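Local coordinates for protein heat-inducible transcription repressor hrcA homolog (Thermotoga maritima, PDB 1STZ) that probably represses the class I heat shock operons grpE-dnaK-dnaJ and groELS, acting as a DNA-binding transcriptional regulator, at residues A[264-269]-A[305-310]; A[34-39]-A[72-77]. One frame throughout, in Å; residues are numbered along the deposited sequence.

Overall arrangement
The two contacts lie in separate parts of an elongated chain. Contact 2 comes first along the sequence and closes before contact 1 opens. In it the loop between helices 17-33 and 39-45 meets the turn between strands 68-69 and 78-79, consistent with a winged helix-turn-helix DNA-binding domain. Contact 1 belongs to the C-terminal family region and packs the end of helix 260-266 against the five-stranded antiparallel sheet. The centres of contacts 1 and 2 are about 29 Å apart, and their nearest atoms about 7 Å. They share no helix, strand or sheet. The two regions nevertheless meet near them: Lys34 touches Thr244 and Val311, and Lys310 forms a salt bridge with Asp81.

Contact 1. Residues A[264-269]-A[305-310]; sequences ESLVGE and YLFTSK
Tyr305 reaches from strand 299-309 to the end of helix 260-266 and carries most of this contact. Its CG stands beside the backbone N and anti to the carbonyl carbon (chi1 -57°), and the long ring then extends toward the helix. Leu266 CB meets the ring at its edge, near the ring plane, with 4.2 Å between Leu266 CB and Tyr305 CE2. The hydroxyl ends by the backbone of the last helical turn. Tyr305 OH lies 3.8 Å from Glu264 N, and its hydrogen-bonding partner is the carbonyl O of Leu263, one residue earlier. Val267 brings a methyl to the same oxygen, with Val267 CG1 4.3 Å from Tyr305 OH. The ring edge thus packs on Leu266 while the hydroxyl is held by the Leu263 carbonyl.

Leu306, next along the strand, packs on helices 116-131 and 314-334.

Phe307 adds a smaller contact. Phe307 CZ comes within 4.4 Å of Leu266 CD1, which approaches the ring obliquely. Leu266 therefore serves both aromatics, its CB at Tyr305 and a branch methyl at Phe307.

Tyr305 and Phe307 also touch Ser291 and Val289, respectively, of the adjacent strand 287-296. Their backbones hydrogen-bond to Leu136 and Tyr134, respectively, of strand 134-138, on the other flank of strand 299-309. Through Tyr305 and Phe307 the end of helix 260-266 rests on the middle strand of the five-stranded sheet.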
ATOM      1  N   GLU A 264     -29.963  -2.586  11.706  1.00 20.17           N
ATOM      2  CA  GLU A 264     -30.630  -1.565  10.906  1.00 21.00           C
ATOM      3  C   GLU A 264     -31.010  -0.348  11.754  1.00 20.69           C
ATOM      4  O   GLU A 264     -30.989   0.776  11.250  1.00 21.22           O
ATOM      5  CB  GLU A 264     -31.877  -2.137  10.193  1.00 21.75           C
ATOM      6  CG  GLU A 264     -31.520  -2.955   8.950  1.00 24.67           C
ATOM      7  CD  GLU A 264     -32.710  -3.603   8.241  1.00 28.76           C
ATOM      8  OE1 GLU A 264     -33.865  -3.450   8.697  1.00 31.35           O
ATOM      9  OE2 GLU A 264     -32.481  -4.282   7.205  1.00 32.79           O
ATOM     10  N   SER A 265     -31.356  -0.576  13.023  1.00 19.35           N
ATOM     11  CA  SER A 265     -31.734   0.497  13.948  1.00 18.88           C
ATOM     12  C   SER A 265     -30.549   1.393  14.321  1.00 19.55           C
ATOM     13  O   SER A 265     -30.748   2.518  14.746  1.00 19.05           O
ATOM     14  CB  SER A 265     -32.353  -0.082  15.233  1.00 18.68           C
ATOM     15  OG  SER A 265     -31.353  -0.575  16.129  1.00 17.07           O
ATOM     16  N   LEU A 266     -29.332   0.877  14.181  1.00 20.11           N
ATOM     17  CA  LEU A 266     -28.121   1.642  14.452  1.00 21.42           C
ATOM     18  C   LEU A 266     -27.873   2.741  13.427  1.00 22.78           C
ATOM     19  O   LEU A 266     -27.341   3.814  13.753  1.00 22.00           O
ATOM     20  CB  LEU A 266     -26.893   0.721  14.483  1.00 20.84           C
ATOM     21  CG  LEU A 266     -26.854  -0.320  15.597  1.00 20.39           C
ATOM     22  CD1 LEU A 266     -25.670  -1.233  15.422  1.00 20.20           C
ATOM     23  CD2 LEU A 266     -26.781   0.348  16.960  1.00 20.12           C
ATOM     24  N   VAL A 267     -28.260   2.474  12.188  1.00 24.27           N
ATOM     25  CA  VAL A 267     -27.849   3.321  11.091  1.00 25.77           C
ATOM     26  C   VAL A 267     -28.799   4.524  10.976  1.00 26.19           C
ATOM     27  O   VAL A 267     -30.017   4.379  11.018  1.00 26.92           O
ATOM     28  CB  VAL A 267     -27.653   2.486   9.762  1.00 26.23           C
ATOM     29  CG1 VAL A 267     -28.968   1.896   9.260  1.00 27.55           C
ATOM     30  CG2 VAL A 267     -26.977   3.348   8.683  1.00 26.62           C
ATOM     31  N   GLY A 268     -28.218   5.717  10.912  1.00 26.40           N
ATOM     32  CA  GLY A 268     -28.955   6.959  10.820  1.00 26.55           C
ATOM     33  C   GLY A 268     -28.864   7.583   9.427  1.00 27.24           C
ATOM     34  O   GLY A 268     -28.733   6.877   8.426  1.00 26.73           O
ATOM     35  N   GLU A 269     -28.964   8.914   9.382  1.00 28.01           N
ATOM     36  CA  GLU A 269     -28.819   9.703   8.149  1.00 28.36           C
ATOM     37  C   GLU A 269     -27.368  10.146   7.991  1.00 27.18           C
ATOM     38  O   GLU A 269     -26.882  10.990   8.743  1.00 27.71           O
ATOM     39  CB  GLU A 269     -29.697  10.950   8.182  1.00 28.70           C
ATOM     40  CG  GLU A 269     -31.152  10.729   8.584  1.00 32.25           C
ATOM     41  CD  GLU A 269     -31.731  11.917   9.352  1.00 35.84           C
ATOM     42  OE1 GLU A 269     -31.066  12.395  10.312  1.00 38.40           O
ATOM     43  OE2 GLU A 269     -32.851  12.373   9.005  1.00 38.79           O
ATOM     44  N   TYR A 305     -20.617  -1.207   9.016  1.00 19.57           N
ATOM     45  CA  TYR A 305     -20.488  -1.053  10.462  1.00 20.01           C
ATOM     46  C   TYR A 305     -19.045  -1.274  10.889  1.00 20.14           C
ATOM     47  O   TYR A 305     -18.424  -2.242  10.474  1.00 20.75           O
ATOM     48  CB  TYR A 305     -21.366  -2.061  11.189  1.00 20.51           C
ATOM     49  CG  TYR A 305     -22.818  -1.977  10.811  1.00 19.49           C
ATOM     50  CD1 TYR A 305     -23.301  -2.659   9.714  1.00 18.71           C
ATOM     51  CD2 TYR A 305     -23.708  -1.219  11.560  1.00 19.31           C
ATOM     52  CE1 TYR A 305     -24.641  -2.590   9.364  1.00 18.24           C
ATOM     53  CE2 TYR A 305     -25.037  -1.136  11.213  1.00 17.64           C
ATOM     54  CZ  TYR A 305     -25.503  -1.827  10.117  1.00 15.70           C
ATOM     55  OH  TYR A 305     -26.841  -1.772   9.782  1.00 13.67           O
ATOM     56  N   LEU A 306     -18.524  -0.351  11.697  1.00 19.87           N
ATOM     57  CA  LEU A 306     -17.232  -0.487  12.369  1.00 19.71           C
ATOM     58  C   LEU A 306     -17.450  -0.510  13.894  1.00 18.98           C
ATOM     59  O   LEU A 306     -17.901   0.478  14.486  1.00 18.81           O
ATOM     60  CB  LEU A 306     -16.380   0.733  12.038  1.00 19.55           C
ATOM     61  CG  LEU A 306     -14.857   0.740  12.159  1.00 21.38           C
ATOM     62  CD1 LEU A 306     -14.373   2.017  12.784  1.00 21.64           C
ATOM     63  CD2 LEU A 306     -14.238  -0.468  12.811  1.00 22.31           C
ATOM     64  N   PHE A 307     -17.087  -1.602  14.524  1.00 18.39           N
ATOM     65  CA  PHE A 307     -17.174  -1.747  15.963  1.00 18.59           C
ATOM     66  C   PHE A 307     -15.771  -1.705  16.534  1.00 18.77           C
ATOM     67  O   PHE A 307     -14.896  -2.412  16.071  1.00 18.69           O
ATOM     68  CB  PHE A 307     -17.820  -3.079  16.341  1.00 17.99           C
ATOM     69  CG  PHE A 307     -19.248  -3.201  15.932  1.00 18.98           C
ATOM     70  CD1 PHE A 307     -19.586  -3.796  14.728  1.00 20.31           C
ATOM     71  CD2 PHE A 307     -20.258  -2.771  16.772  1.00 18.38           C
ATOM     72  CE1 PHE A 307     -20.932  -3.935  14.355  1.00 20.57           C
ATOM     73  CE2 PHE A 307     -21.573  -2.894  16.405  1.00 21.34           C
ATOM     74  CZ  PHE A 307     -21.910  -3.478  15.181  1.00 21.83           C
ATOM     75  N   THR A 308     -15.567  -0.870  17.548  1.00 18.96           N
ATOM     76  CA  THR A 308     -14.327  -0.854  18.311  1.00 18.68           C
ATOM     77  C   THR A 308     -14.684  -0.753  19.760  1.00 18.12           C
ATOM     78  O   THR A 308     -15.831  -0.513  20.101  1.00 18.18           O
ATOM     79  CB  THR A 308     -13.465   0.389  17.940  1.00 19.66           C
ATOM     80  OG1 THR A 308     -14.208   1.593  18.184  1.00 19.57           O
ATOM     81  CG2 THR A 308     -13.145   0.438  16.440  1.00 19.78           C
ATOM     82  N   SER A 309     -13.702  -0.892  20.628  1.00 17.49           N
ATOM     83  CA  SER A 309     -13.835  -0.323  21.956  1.00 17.53           C
ATOM     84  C   SER A 309     -14.209   1.166  21.855  1.00 17.29           C
ATOM     85  O   SER A 309     -13.787   1.869  20.928  1.00 17.28           O
ATOM     86  CB  SER A 309     -12.538  -0.447  22.730  1.00 17.50           C
ATOM     87  OG  SER A 309     -12.667   0.209  23.973  1.00 17.58           O
ATOM     88  N   LYS A 310     -14.994   1.643  22.811  1.00 17.11           N
ATOM     89  CA  LYS A 310     -15.298   3.079  22.902  1.00 16.98           C
ATOM     90  C   LYS A 310     -14.103   3.893  23.366  1.00 17.09           C
ATOM     91  O   LYS A 310     -14.132   5.115  23.279  1.00 17.01           O
ATOM     92  CB  LYS A 310     -16.521   3.352  23.797  1.00 16.60           C
ATOM     93  CG  LYS A 310     -16.390   3.000  25.248  1.00 15.81           C
ATOM     94  CD  LYS A 310     -17.711   3.302  25.959  1.00 16.23           C
ATOM     95  CE  LYS A 310     -17.746   2.763  27.397  1.00 16.00           C
ATOM     96  NZ  LYS A 310     -19.104   2.976  27.977  1.00 14.84           N
TER

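Contact 2. Residues A[34-39]-A[72-77]; sequences KKPVSS and HTSAGR
Val37 and Arg77 join the two loops through a pair of backbone hydrogen bonds, a single antiparallel bridge of the hydrogen-bonded kind. Val37 N gives a nearly straight bond to Arg77 O (2.9 Å, 169° at the hydrogen). The return bond, from Arg77 N to Val37 O, is 3.0 Å long and more bent, at 147°.

Two CA-H...O contacts flank these bonds. Pro36 CA lies 3.4 Å from Arg77 O, and Gly76 CA lies 3.4 Å from Val37 O. Each carbonyl thus receives one N-H and one C-H.

Van der Waals packing is supplied by the proline ring. Pro36 CB sits 3.6 Å from Ser74 OG and 3.6 Å from Gly76 C. Gly76 brings its bare CA to 3.7 Å from Ser38 N.

Side chains also form bonds on their own side of the contact. Ser74 OG accepts a weak bond from Gly76 N. The Arg77 chain is bent at chi2 (-62°), and its NH1 bonds to Gly76 O, which lies near the guanidinium plane. Arg77 NE makes a long, weak ion pair with Glu63. Ser38 is the N-cap of helix 39-45, its OG taking the N-H of Arg41.

Both hydrogen bonds across the contact are between backbone atoms, with the Pro36 ring packed beside them. Together they hold the 72-77 turn, probably part of a wing, beside the loop that leads into helix 39-45.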
ATOM      1  N   LYS A  34      -4.956   5.099  28.701  1.00 22.41           N
ATOM      2  CA  LYS A  34      -5.995   4.200  29.220  1.00 22.72           C
ATOM      3  C   LYS A  34      -5.911   4.041  30.721  1.00 22.45           C
ATOM      4  O   LYS A  34      -6.072   2.951  31.252  1.00 23.16           O
ATOM      5  CB  LYS A  34      -5.953   2.855  28.481  1.00 22.95           C
ATOM      6  CG  LYS A  34      -6.077   3.089  26.977  1.00 24.11           C
ATOM      7  CD  LYS A  34      -6.218   1.846  26.157  1.00 25.48           C
ATOM      8  CE  LYS A  34      -6.367   2.232  24.686  1.00 26.27           C
ATOM      9  NZ  LYS A  34      -5.183   2.994  24.192  1.00 27.38           N
ATOM     10  N   LYS A  35      -5.655   5.155  31.395  1.00 21.95           N
ATOM     11  CA  LYS A  35      -5.629   5.202  32.848  1.00 21.61           C
ATOM     12  C   LYS A  35      -6.350   6.462  33.329  1.00 21.09           C
ATOM     13  O   LYS A  35      -6.439   7.449  32.597  1.00 21.08           O
ATOM     14  CB  LYS A  35      -4.183   5.176  33.353  1.00 21.75           C
ATOM     15  CG  LYS A  35      -3.495   3.820  33.178  1.00 22.20           C
ATOM     16  CD  LYS A  35      -2.376   3.588  34.201  1.00 23.24           C
ATOM     17  CE  LYS A  35      -2.911   3.238  35.592  1.00 23.50           C
ATOM     18  NZ  LYS A  35      -1.874   2.555  36.434  1.00 23.18           N
ATOM     19  N   PRO A  36      -6.873   6.444  34.550  1.00 20.51           N
ATOM     20  CA  PRO A  36      -7.508   7.642  35.106  1.00 20.26           C
ATOM     21  C   PRO A  36      -6.572   8.855  35.023  1.00 19.86           C
ATOM     22  O   PRO A  36      -5.390   8.707  35.290  1.00 19.88           O
ATOM     23  CB  PRO A  36      -7.800   7.245  36.554  1.00 20.34           C
ATOM     24  CG  PRO A  36      -7.856   5.759  36.545  1.00 20.21           C
ATOM     25  CD  PRO A  36      -6.907   5.310  35.490  1.00 20.69           C
ATOM     26  N   VAL A  37      -7.101  10.012  34.631  1.00 19.59           N
ATOM     27  CA  VAL A  37      -6.309  11.213  34.395  1.00 19.49           C
ATOM     28  C   VAL A  37      -6.487  12.230  35.521  1.00 19.70           C
ATOM     29  O   VAL A  37      -7.591  12.734  35.748  1.00 19.48           O
ATOM     30  CB  VAL A  37      -6.690  11.881  33.059  1.00 19.52           C
ATOM     31  CG1 VAL A  37      -5.823  13.103  32.801  1.00 19.68           C
ATOM     32  CG2 VAL A  37      -6.588  10.882  31.891  1.00 18.92           C
ATOM     33  N   SER A  38      -5.391  12.536  36.209  1.00 19.91           N
ATOM     34  CA  SER A  38      -5.416  13.474  37.324  1.00 20.39           C
ATOM     35  C   SER A  38      -5.251  14.922  36.867  1.00 20.56           C
ATOM     36  O   SER A  38      -4.916  15.182  35.716  1.00 20.61           O
ATOM     37  CB  SER A  38      -4.312  13.130  38.309  1.00 20.34           C
ATOM     38  OG  SER A  38      -3.039  13.366  37.731  1.00 21.38           O
ATOM     39  N   SER A  39      -5.492  15.857  37.784  1.00 20.76           N
ATOM     40  CA  SER A  39      -5.259  17.279  37.537  1.00 20.99           C
ATOM     41  C   SER A  39      -3.802  17.537  37.130  1.00 21.37           C
ATOM     42  O   SER A  39      -3.525  18.267  36.170  1.00 21.20           O
ATOM     43  CB  SER A  39      -5.584  18.086  38.797  1.00 21.13           C
ATOM     44  OG  SER A  39      -4.758  17.688  39.887  1.00 20.88           O
ATOM     45  N   HIS A  72     -12.273   4.425  41.823  1.00 25.41           N
ATOM     46  CA  HIS A  72     -12.395   4.028  43.221  1.00 25.58           C
ATOM     47  C   HIS A  72     -12.002   5.206  44.115  1.00 25.70           C
ATOM     48  O   HIS A  72     -12.829   6.066  44.420  1.00 25.66           O
ATOM     49  CB  HIS A  72     -11.511   2.799  43.556  1.00 25.93           C
ATOM     50  CG  HIS A  72     -11.561   1.690  42.552  1.00 26.40           C
ATOM     51  ND1 HIS A  72     -11.216   1.859  41.228  1.00 27.80           N
ATOM     52  CD2 HIS A  72     -11.853   0.375  42.698  1.00 27.22           C
ATOM     53  CE1 HIS A  72     -11.326   0.705  40.595  1.00 27.84           C
ATOM     54  NE2 HIS A  72     -11.711  -0.211  41.464  1.00 27.25           N
ATOM     55  N   THR A  73     -10.724   5.231  44.497  1.00 25.66           N
ATOM     56  CA  THR A  73     -10.135   6.187  45.426  1.00 25.61           C
ATOM     57  C   THR A  73      -9.088   7.047  44.710  1.00 25.35           C
ATOM     58  O   THR A  73      -8.383   7.842  45.336  1.00 24.69           O
ATOM     59  CB  THR A  73      -9.454   5.404  46.569  1.00 25.66           C
ATOM     60  OG1 THR A  73      -8.983   6.304  47.580  1.00 26.43           O
ATOM     61  CG2 THR A  73      -8.179   4.684  46.088  1.00 25.96           C
ATOM     62  N   SER A  74      -9.003   6.871  43.391  1.00 25.24           N
ATOM     63  CA  SER A  74      -7.939   7.462  42.581  1.00 25.10           C
ATOM     64  C   SER A  74      -8.163   8.962  42.394  1.00 24.91           C
ATOM     65  O   SER A  74      -9.300   9.417  42.285  1.00 25.07           O
ATOM     66  CB  SER A  74      -7.831   6.731  41.232  1.00 24.95           C
ATOM     67  OG  SER A  74      -7.671   7.618  40.143  1.00 25.16           O
ATOM     68  N   ALA A  75      -7.071   9.724  42.378  1.00 24.65           N
ATOM     69  CA  ALA A  75      -7.129  11.160  42.091  1.00 24.37           C
ATOM     70  C   ALA A  75      -7.527  11.416  40.634  1.00 23.94           C
ATOM     71  O   ALA A  75      -8.020  12.492  40.301  1.00 24.37           O
ATOM     72  CB  ALA A  75      -5.779  11.832  42.415  1.00 24.44           C
ATOM     73  N   GLY A  76      -7.314  10.422  39.773  1.00 23.17           N
ATOM     74  CA  GLY A  76      -7.659  10.521  38.368  1.00 22.61           C
ATOM     75  C   GLY A  76      -9.124  10.260  38.052  1.00 22.32           C
ATOM     76  O   GLY A  76      -9.872   9.709  38.858  1.00 21.86           O
ATOM     77  N   ARG A  77      -9.521  10.661  36.848  1.00 21.97           N
ATOM     78  CA  ARG A  77     -10.892  10.543  36.399  1.00 22.06           C
ATOM     79  C   ARG A  77     -10.946   9.869  35.035  1.00 22.11           C
ATOM     80  O   ARG A  77      -9.954   9.807  34.314  1.00 22.32           O
ATOM     81  CB  ARG A  77     -11.543  11.926  36.354  1.00 22.19           C
ATOM     82  CG  ARG A  77     -11.589  12.646  37.725  1.00 22.88           C
ATOM     83  CD  ARG A  77     -12.406  11.887  38.767  1.00 24.29           C
ATOM     84  NE  ARG A  77     -12.632  12.597  40.026  1.00 24.03           N
ATOM     85  CZ  ARG A  77     -11.840  12.534  41.097  1.00 25.30           C
ATOM     86  NH1 ARG A  77     -10.713  11.827  41.079  1.00 25.39           N
ATOM     87  NH2 ARG A  77     -12.173  13.199  42.202  1.00 24.71           N
TER